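Local coordinates for protein pollen receptor-like kinase 3 (Arabidopsis thaliana, PDB 5WLS) that probably acts as a pollen cell-surface receptor-like kinase, its leucine-rich repeat ectodomain resembling that of the SERK co-receptors, at residues I178-T181 / I182-K186. Numbering follows the deposited sequence.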
loop_
_atom_site.group_PDB
_atom_site.type_symbol
_atom_site.label_atom_id
_atom_site.label_comp_id
_atom_site.label_asym_id
_atom_site.label_seq_id
_atom_site.Cartn_x
_atom_site.Cartn_y
_atom_site.Cartn_z
ATOM N N ILE A 178 -3.303 22.404 3.736
ATOM C CA ILE A 178 -4.014 21.128 3.622
ATOM C C ILE A 178 -5.240 21.323 2.735
ATOM O O ILE A 178 -6.021 22.265 2.960
ATOM C CB ILE A 178 -4.396 20.596 5.001
ATOM C CG1 ILE A 178 -3.164 19.978 5.661
ATOM C CG2 ILE A 178 -5.519 19.571 4.895
ATOM C CD1 ILE A 178 -3.416 19.414 7.017
ATOM N N PRO A 179 -5.429 20.494 1.711
ATOM C CA PRO A 179 -6.527 20.723 0.761
ATOM C C PRO A 179 -7.879 20.700 1.458
ATOM O O PRO A 179 -8.172 19.803 2.252
ATOM C CB PRO A 179 -6.381 19.561 -0.230
ATOM C CG PRO A 179 -4.955 19.121 -0.099
ATOM C CD PRO A 179 -4.610 19.327 1.343
ATOM N N ILE A 180 -8.707 21.706 1.161
ATOM C CA ILE A 180 -10.041 21.740 1.744
ATOM C C ILE A 180 -10.936 20.653 1.161
ATOM O O ILE A 180 -11.963 20.318 1.764
ATOM C CB ILE A 180 -10.693 23.127 1.572
ATOM C CG1 ILE A 180 -10.944 23.440 0.096
ATOM C CG2 ILE A 180 -9.839 24.208 2.226
ATOM C CD1 ILE A 180 -11.792 24.674 -0.120
ATOM N N THR A 181 -10.585 20.099 -0.006
ATOM C CA THR A 181 -11.249 18.886 -0.478
ATOM C C THR A 181 -11.174 17.771 0.557
ATOM O O THR A 181 -12.057 16.906 0.604
ATOM C CB THR A 181 -10.647 18.424 -1.806
ATOM O OG1 THR A 181 -9.221 18.544 -1.762
ATOM C CG2 THR A 181 -11.180 19.282 -2.951
ATOM N N ILE A 182 -10.128 17.763 1.380
ATOM C CA ILE A 182 -9.988 16.769 2.440
ATOM C C ILE A 182 -10.602 17.264 3.744
ATOM O O ILE A 182 -11.379 16.554 4.388
ATOM C CB ILE A 182 -8.499 16.407 2.632
ATOM C CG1 ILE A 182 -7.951 15.680 1.407
ATOM C CG2 ILE A 182 -8.313 15.560 3.883
ATOM C CD1 ILE A 182 -6.439 15.556 1.406
ATOM N N SER A 183 -10.272 18.493 4.148
ATOM C CA SER A 183 -10.611 18.959 5.489
ATOM C C SER A 183 -12.089 19.292 5.651
ATOM O O SER A 183 -12.577 19.325 6.786
ATOM C CB SER A 183 -9.759 20.178 5.850
ATOM O OG SER A 183 -9.911 21.212 4.896
ATOM N N ASP A 184 -12.815 19.548 4.559
ATOM C CA ASP A 184 -14.245 19.819 4.683
ATOM C C ASP A 184 -15.055 18.572 5.012
ATOM O O ASP A 184 -16.187 18.695 5.493
ATOM C CB ASP A 184 -14.795 20.433 3.393
ATOM C CG ASP A 184 -14.501 21.913 3.274
ATOM O OD1 ASP A 184 -14.218 22.554 4.308
ATOM O OD2 ASP A 184 -14.573 22.441 2.145
ATOM N N ARG A 185 -14.508 17.386 4.768
ATOM C CA ARG A 185 -15.303 16.169 4.862
ATOM C C ARG A 185 -15.612 15.835 6.318
ATOM O O ARG A 185 -14.733 15.893 7.183
ATOM C CB ARG A 185 -14.573 15.016 4.179
ATOM C CG ARG A 185 -14.214 15.332 2.736
ATOM C CD ARG A 185 -13.458 14.196 2.083
ATOM N NE ARG A 185 -13.363 14.373 0.634
ATOM C CZ ARG A 185 -13.921 13.571 -0.267
ATOM N NH1 ARG A 185 -14.626 12.520 0.119
ATOM N NH2 ARG A 185 -13.761 13.820 -1.559
ATOM N N LYS A 186 -16.868 15.475 6.580
ATOM C CA LYS A 186 -17.380 15.301 7.934
ATOM C C LYS A 186 -17.407 13.847 8.392
ATOM O O LYS A 186 -17.826 13.576 9.522
ATOM C CB LYS A 186 -18.787 15.897 8.042
HETATM O O HOH W 1 -7.600 22.962 5.158
#
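The short helix 180-183 on the convex side of a leucine-rich repeat begins at Pro-179, whose carbonyl meets the amides of Ile-182 and Ser-183. Pro-179 occupies the N-cap position, where a proline is well suited because its ring fixes phi and its missing N-H costs little, the first N-H groups of a helix having no helical carbonyl before them to bond. Its O accepts from Ser-183 N in the carbonyl plane, at 3.1 Å, and from Ile-182 N, which stands above that plane at 3.0 Å. One residue further along, Asp-184 N donates to Ile-180 O over 3.0 Å. Beside this polar start the Pro-179 ring and the Ile-182 side chain run side by side and point the same way, CG of Pro-179 lying 4.1 Å from CD1 of Ile-182; the buried place suits an apolar, branched isoleucine.

In a leucine-rich repeat solenoid the inner strands form a parallel sheet, and segments such as this one return the chain along the outer surface toward the next strand, here 189-191. Ser-183 adds a small polar link, its short hydroxyl able to reach a water close to the backbone: the water joins its OG to Ile-178 O, the latter 2.8 Å from the water. With chi1 56°, that hydroxyl lies between its own backbone N and carbonyl carbon, which brings OG within 3.2 Å of Ile-180 CA.

Arg-185 reaches back with CG to NE extended, and its NE donates to Thr-181 O at 2.9 Å, nearly along the C=O axis (162°) and in the guanidinium plane. A long arginine can serve two carbonyls at once: NH1 bonds Asn-161 O of the preceding repeat coil, where Thr-181 OG1 also takes part by bonding Leu-157 N. A leucine in place of Arg-185 would probably leave the carbonyls of Thr-181 and Asn-161 without these donors, weakening the tie between the two coils.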